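Local coordinates for HIGH affinity ribose transport protein RBSD (Bacillus subtilis, PDB 1OGD), which probably interconverts the beta-pyran and beta-furan forms of D-ribose, working as a homodecamer built from two pentamers, at residues A63-A75 against F88-F101. Numbering follows the deposited sequence.
Sequences AVEKVIAAAEIKA and FSEQEIEYLSHEEF. With RIP (beta-D-ribopyranose), chain G.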
loop_
_atom_site.group_PDB
_atom_site.type_symbol
_atom_site.label_atom_id
_atom_site.label_comp_id
_atom_site.label_asym_id
_atom_site.label_seq_id
_atom_site.Cartn_x
_atom_site.Cartn_y
_atom_site.Cartn_z
ATOM N N ALA A 63 -29.211 -7.224 -14.076
ATOM C CA ALA A 63 -29.735 -7.452 -15.413
ATOM C C ALA A 63 -28.764 -8.399 -16.129
ATOM O O ALA A 63 -27.641 -8.017 -16.467
ATOM C CB ALA A 63 -29.839 -6.137 -16.170
ATOM N N VAL A 64 -29.201 -9.635 -16.356
ATOM C CA VAL A 64 -28.373 -10.642 -17.015
ATOM C C VAL A 64 -28.776 -10.854 -18.473
ATOM O O VAL A 64 -29.948 -11.100 -18.762
ATOM C CB VAL A 64 -28.485 -11.992 -16.282
ATOM C CG1 VAL A 64 -27.559 -13.010 -16.923
ATOM C CG2 VAL A 64 -28.167 -11.808 -14.793
ATOM N N GLU A 65 -27.814 -10.761 -19.391
ATOM C CA GLU A 65 -28.119 -10.972 -20.804
ATOM C C GLU A 65 -27.649 -12.330 -21.310
ATOM O O GLU A 65 -28.035 -12.759 -22.395
ATOM C CB GLU A 65 -27.507 -9.873 -21.680
ATOM C CG GLU A 65 -25.993 -9.772 -21.629
ATOM C CD GLU A 65 -25.427 -8.914 -22.753
ATOM O OE1 GLU A 65 -26.157 -8.030 -23.257
ATOM O OE2 GLU A 65 -24.249 -9.114 -23.125
ATOM N N LYS A 66 -26.822 -13.014 -20.525
ATOM C CA LYS A 66 -26.317 -14.321 -20.931
ATOM C C LYS A 66 -25.758 -15.082 -19.736
ATOM O O LYS A 66 -25.100 -14.501 -18.871
ATOM C CB LYS A 66 -25.230 -14.153 -21.992
ATOM C CG LYS A 66 -24.646 -15.451 -22.516
ATOM C CD LYS A 66 -23.553 -15.161 -23.533
ATOM C CE LYS A 66 -22.931 -16.436 -24.069
ATOM N NZ LYS A 66 -21.831 -16.148 -25.035
ATOM N N VAL A 67 -26.034 -16.381 -19.694
ATOM C CA VAL A 67 -25.565 -17.237 -18.615
ATOM C C VAL A 67 -24.640 -18.285 -19.215
ATOM O O VAL A 67 -24.864 -18.754 -20.332
ATOM C CB VAL A 67 -26.737 -17.954 -17.913
ATOM C CG1 VAL A 67 -26.228 -18.712 -16.698
ATOM C CG2 VAL A 67 -27.805 -16.942 -17.506
ATOM N N ILE A 68 -23.595 -18.644 -18.476
ATOM C CA ILE A 68 -22.639 -19.637 -18.949
ATOM C C ILE A 68 -22.402 -20.670 -17.859
ATOM O O ILE A 68 -22.093 -20.324 -16.719
ATOM C CB ILE A 68 -21.294 -18.977 -19.327
ATOM C CG1 ILE A 68 -21.536 -17.881 -20.364
ATOM C CG2 ILE A 68 -20.334 -20.016 -19.887
ATOM C CD1 ILE A 68 -20.310 -17.064 -20.698
ATOM N N ALA A 69 -22.570 -21.939 -18.210
ATOM C CA ALA A 69 -22.365 -23.033 -17.269
ATOM C C ALA A 69 -21.578 -24.135 -17.968
ATOM O O ALA A 69 -21.389 -24.093 -19.181
ATOM C CB ALA A 69 -23.709 -23.569 -16.786
ATOM N N ALA A 70 -21.107 -25.112 -17.206
ATOM C CA ALA A 70 -20.350 -26.215 -17.786
ATOM C C ALA A 70 -21.322 -27.305 -18.232
ATOM O O ALA A 70 -22.280 -27.617 -17.523
ATOM C CB ALA A 70 -19.361 -26.775 -16.765
ATOM N N ALA A 71 -21.074 -27.875 -19.408
ATOM C CA ALA A 71 -21.929 -28.932 -19.941
ATOM C C ALA A 71 -22.109 -30.041 -18.905
ATOM O O ALA A 71 -23.205 -30.581 -18.736
ATOM C CB ALA A 71 -21.317 -29.503 -21.219
ATOM N N GLU A 72 -21.025 -30.361 -18.206
ATOM C CA GLU A 72 -21.032 -31.399 -17.185
ATOM C C GLU A 72 -22.183 -31.291 -16.192
ATOM O O GLU A 72 -22.603 -32.298 -15.616
ATOM C CB GLU A 72 -19.715 -31.393 -16.403
ATOM C CG GLU A 72 -18.490 -31.831 -17.190
ATOM C CD GLU A 72 -17.965 -30.767 -18.128
ATOM O OE1 GLU A 72 -16.899 -30.997 -18.737
ATOM O OE2 GLU A 72 -18.609 -29.703 -18.260
ATOM N N ILE A 73 -22.691 -30.080 -15.980
ATOM C CA ILE A 73 -23.777 -29.889 -15.024
ATOM C C ILE A 73 -25.054 -30.635 -15.419
ATOM O O ILE A 73 -25.787 -31.115 -14.557
ATOM C CB ILE A 73 -24.104 -28.384 -14.828
ATOM C CG1 ILE A 73 -24.942 -28.204 -13.562
ATOM C CG2 ILE A 73 -24.851 -27.840 -16.039
ATOM C CD1 ILE A 73 -25.295 -26.766 -13.254
ATOM N N LYS A 74 -25.309 -30.737 -16.721
ATOM C CA LYS A 74 -26.496 -31.427 -17.221
ATOM C C LYS A 74 -26.514 -32.908 -16.848
ATOM O O LYS A 74 -27.575 -33.485 -16.621
ATOM C CB LYS A 74 -26.582 -31.314 -18.744
ATOM C CG LYS A 74 -26.852 -29.923 -19.285
ATOM C CD LYS A 74 -26.933 -29.976 -20.806
ATOM C CE LYS A 74 -27.217 -28.616 -21.416
ATOM N NZ LYS A 74 -27.318 -28.685 -22.902
ATOM N N ALA A 75 -25.339 -33.523 -16.791
ATOM C CA ALA A 75 -25.241 -34.939 -16.467
ATOM C C ALA A 75 -25.058 -35.217 -14.980
ATOM O O ALA A 75 -25.720 -36.089 -14.419
ATOM C CB ALA A 75 -24.097 -35.569 -17.250
ATOM N N PHE A 88 -33.467 -18.609 -15.901
ATOM C CA PHE A 88 -33.074 -17.720 -16.985
ATOM C C PHE A 88 -33.720 -18.088 -18.319
ATOM O O PHE A 88 -33.040 -18.358 -19.312
ATOM C CB PHE A 88 -31.548 -17.683 -17.101
ATOM C CG PHE A 88 -30.869 -17.152 -15.866
ATOM C CD1 PHE A 88 -30.348 -18.018 -14.912
ATOM C CD2 PHE A 88 -30.796 -15.781 -15.635
ATOM C CE1 PHE A 88 -29.766 -17.526 -13.744
ATOM C CE2 PHE A 88 -30.216 -15.278 -14.468
ATOM C CZ PHE A 88 -29.701 -16.153 -13.521
ATOM N N SER A 89 -35.050 -18.069 -18.320
ATOM C CA SER A 89 -35.863 -18.392 -19.491
ATOM C C SER A 89 -35.561 -17.522 -20.703
ATOM O O SER A 89 -35.304 -18.034 -21.791
ATOM C CB SER A 89 -37.346 -18.249 -19.145
ATOM O OG SER A 89 -37.676 -19.004 -17.994
ATOM N N GLU A 90 -35.601 -16.206 -20.513
ATOM C CA GLU A 90 -35.357 -15.264 -21.603
ATOM C C GLU A 90 -33.894 -15.109 -21.996
ATOM O O GLU A 90 -33.585 -14.833 -23.155
ATOM C CB GLU A 90 -35.922 -13.887 -21.247
ATOM C CG GLU A 90 -37.419 -13.880 -20.982
ATOM C CD GLU A 90 -37.993 -12.474 -20.933
ATOM O OE1 GLU A 90 -37.501 -11.652 -20.127
ATOM O OE2 GLU A 90 -38.937 -12.193 -21.705
ATOM N N GLN A 91 -32.995 -15.282 -21.035
ATOM C CA GLN A 91 -31.572 -15.145 -21.303
ATOM C C GLN A 91 -31.018 -16.297 -22.126
ATOM O O GLN A 91 -31.597 -17.385 -22.179
ATOM C CB GLN A 91 -30.784 -15.050 -19.994
ATOM C CG GLN A 91 -31.065 -13.806 -19.177
ATOM C CD GLN A 91 -32.491 -13.745 -18.679
ATOM O OE1 GLN A 91 -32.948 -14.631 -17.953
ATOM N NE2 GLN A 91 -33.206 -12.694 -19.065
ATOM N N GLU A 92 -29.884 -16.038 -22.768
ATOM C CA GLU A 92 -29.196 -17.029 -23.580
ATOM C C GLU A 92 -28.297 -17.869 -22.671
ATOM O O GLU A 92 -27.438 -17.332 -21.970
ATOM C CB GLU A 92 -28.344 -16.330 -24.637
ATOM C CG GLU A 92 -27.411 -17.253 -25.393
ATOM C CD GLU A 92 -26.443 -16.495 -26.272
ATOM O OE1 GLU A 92 -25.610 -17.144 -26.937
ATOM O OE2 GLU A 92 -26.514 -15.246 -26.294
ATOM N N ILE A 93 -28.497 -19.181 -22.679
ATOM C CA ILE A 93 -27.690 -20.066 -21.853
ATOM C C ILE A 93 -26.698 -20.842 -22.709
ATOM O O ILE A 93 -27.087 -21.628 -23.571
ATOM C CB ILE A 93 -28.570 -21.058 -21.074
ATOM C CG1 ILE A 93 -29.530 -20.286 -20.169
ATOM C CG2 ILE A 93 -27.702 -21.985 -20.240
ATOM C CD1 ILE A 93 -30.456 -21.170 -19.362
ATOM N N GLU A 94 -25.414 -20.612 -22.464
ATOM C CA GLU A 94 -24.357 -21.278 -23.208
ATOM C C GLU A 94 -23.608 -22.282 -22.328
ATOM O O GLU A 94 -23.302 -22.000 -21.166
ATOM C CB GLU A 94 -23.390 -20.232 -23.769
ATOM C CG GLU A 94 -22.175 -20.807 -24.468
ATOM C CD GLU A 94 -21.269 -19.730 -25.039
ATOM O OE1 GLU A 94 -20.954 -18.769 -24.308
ATOM O OE2 GLU A 94 -20.864 -19.845 -26.214
ATOM N N TYR A 95 -23.330 -23.459 -22.885
ATOM C CA TYR A 95 -22.614 -24.503 -22.164
ATOM C C TYR A 95 -21.242 -24.747 -22.763
ATOM O O TYR A 95 -21.079 -24.768 -23.983
ATOM C CB TYR A 95 -23.396 -25.816 -22.179
ATOM C CG TYR A 95 -24.681 -25.768 -21.399
ATOM C CD1 TYR A 95 -25.852 -25.283 -21.977
ATOM C CD2 TYR A 95 -24.722 -26.184 -20.074
ATOM C CE1 TYR A 95 -27.036 -25.214 -21.247
ATOM C CE2 TYR A 95 -25.895 -26.119 -19.335
ATOM C CZ TYR A 95 -27.049 -25.633 -19.927
ATOM O OH TYR A 95 -28.210 -25.565 -19.192
ATOM N N LEU A 96 -20.257 -24.931 -21.893
ATOM C CA LEU A 96 -18.888 -25.182 -22.314
ATOM C C LEU A 96 -18.345 -26.294 -21.439
ATOM O O LEU A 96 -18.963 -26.662 -20.443
ATOM C CB LEU A 96 -18.029 -23.933 -22.112
ATOM C CG LEU A 96 -18.504 -22.624 -22.734
ATOM C CD1 LEU A 96 -17.568 -21.510 -22.305
ATOM C CD2 LEU A 96 -18.535 -22.747 -24.246
ATOM N N SER A 97 -17.192 -26.833 -21.808
ATOM C CA SER A 97 -16.585 -27.877 -21.002
ATOM C C SER A 97 -16.144 -27.176 -19.723
ATOM O O SER A 97 -15.931 -25.963 -19.722
ATOM C CB SER A 97 -15.371 -28.472 -21.722
ATOM O OG SER A 97 -14.365 -27.494 -21.922
ATOM N N HIS A 98 -16.017 -27.928 -18.638
ATOM C CA HIS A 98 -15.603 -27.345 -17.369
ATOM C C HIS A 98 -14.251 -26.645 -17.487
ATOM O O HIS A 98 -14.010 -25.635 -16.827
ATOM C CB HIS A 98 -15.526 -28.423 -16.290
ATOM C CG HIS A 98 -15.251 -27.881 -14.924
ATOM N ND1 HIS A 98 -16.145 -27.075 -14.250
ATOM C CD2 HIS A 98 -14.179 -28.018 -14.109
ATOM C CE1 HIS A 98 -15.633 -26.740 -13.078
ATOM N NE2 HIS A 98 -14.442 -27.299 -12.968
ATOM N N GLU A 99 -13.372 -27.179 -18.329
ATOM C CA GLU A 99 -12.050 -26.591 -18.515
ATOM C C GLU A 99 -12.125 -25.204 -19.138
ATOM O O GLU A 99 -11.456 -24.278 -18.679
ATOM C CB GLU A 99 -11.173 -27.501 -19.378
ATOM C CG GLU A 99 -10.802 -28.810 -18.704
ATOM C CD GLU A 99 -10.150 -28.596 -17.349
ATOM O OE1 GLU A 99 -9.115 -27.895 -17.285
ATOM O OE2 GLU A 99 -10.672 -29.129 -16.344
ATOM N N GLU A 100 -12.929 -25.061 -20.186
ATOM C CA GLU A 100 -13.082 -23.766 -20.839
ATOM C C GLU A 100 -13.739 -22.808 -19.851
ATOM O O GLU A 100 -13.388 -21.631 -19.784
ATOM C CB GLU A 100 -13.964 -23.882 -22.079
ATOM C CG GLU A 100 -13.462 -24.845 -23.133
ATOM C CD GLU A 100 -14.390 -24.900 -24.334
ATOM O OE1 GLU A 100 -14.480 -23.883 -25.059
ATOM O OE2 GLU A 100 -15.040 -25.950 -24.544
ATOM N N PHE A 101 -14.697 -23.331 -19.090
ATOM C CA PHE A 101 -15.414 -22.547 -18.092
ATOM C C PHE A 101 -14.429 -21.874 -17.139
ATOM O O PHE A 101 -14.486 -20.660 -16.929
ATOM C CB PHE A 101 -16.355 -23.455 -17.295
ATOM C CG PHE A 101 -17.188 -22.727 -16.276
ATOM C CD1 PHE A 101 -18.352 -22.065 -16.653
ATOM C CD2 PHE A 101 -16.807 -22.701 -14.939
ATOM C CE1 PHE A 101 -19.122 -21.389 -15.713
ATOM C CE2 PHE A 101 -17.571 -22.029 -13.994
ATOM C CZ PHE A 101 -18.731 -21.370 -14.381
HETATM C C1 RIP G . -14.396 -27.872 -8.927
HETATM C C2 RIP G . -15.851 -27.532 -8.725
HETATM C C3 RIP G . -16.704 -28.375 -9.660
HETATM C C4 RIP G . -16.453 -29.874 -9.545
HETATM C C5 RIP G . -14.962 -30.109 -9.761
HETATM O O1 RIP G . -13.928 -27.413 -10.179
HETATM O O2 RIP G . -16.167 -27.787 -7.373
HETATM O O3 RIP G . -18.065 -28.091 -9.469
HETATM O O4 RIP G . -16.798 -30.355 -8.261
HETATM O O5 RIP G . -14.141 -29.301 -8.889
#
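Val67 and Ala69 hydrogen-bond through their backbones to Glu92, Glu94 and Leu96. The strands run parallel and are linked by a right-handed beta-alpha-beta crossover. Strand 92-96 is the outermost strand on this side of the chain's mixed sheet. Tyr95 lies on the face shared with Val67 and Ala69. Tyr95 CB sits 4.0 Å from Ala69 O. With CG anti to the carbonyl carbon (chi1 -67°), the ring lies against helix 72-76, at Ile73 and Lys74. Tyr95 CD2 has Ala70 O at the ring edge, and Tyr95 CE2 meets Ile73 CG2 there at 3.9 Å. Lys74 stretches over one face of the ring. Its CE stands 3.3 Å from Tyr95 CZ, and its NZ makes a cation-pi contact. At the tip, Tyr95 OH is hydrogen-bonded to Glu85 of helix 78-87. A serine here would probably leave Lys74 without an aromatic face and be too short to bring its hydroxyl to Glu85. On the opposite face of the sheet, Lys66 NZ forms a salt bridge with Glu94 OE1 at 2.9 Å, from above the carboxylate plane. Past the strand ends, His98 N donates to Glu72 OE1 at 3.2 Å. The His98 ring is edge-to-face with Tyr120, and His98 NE2 is hydrogen-bonded to ribose O1 at 2.8 Å.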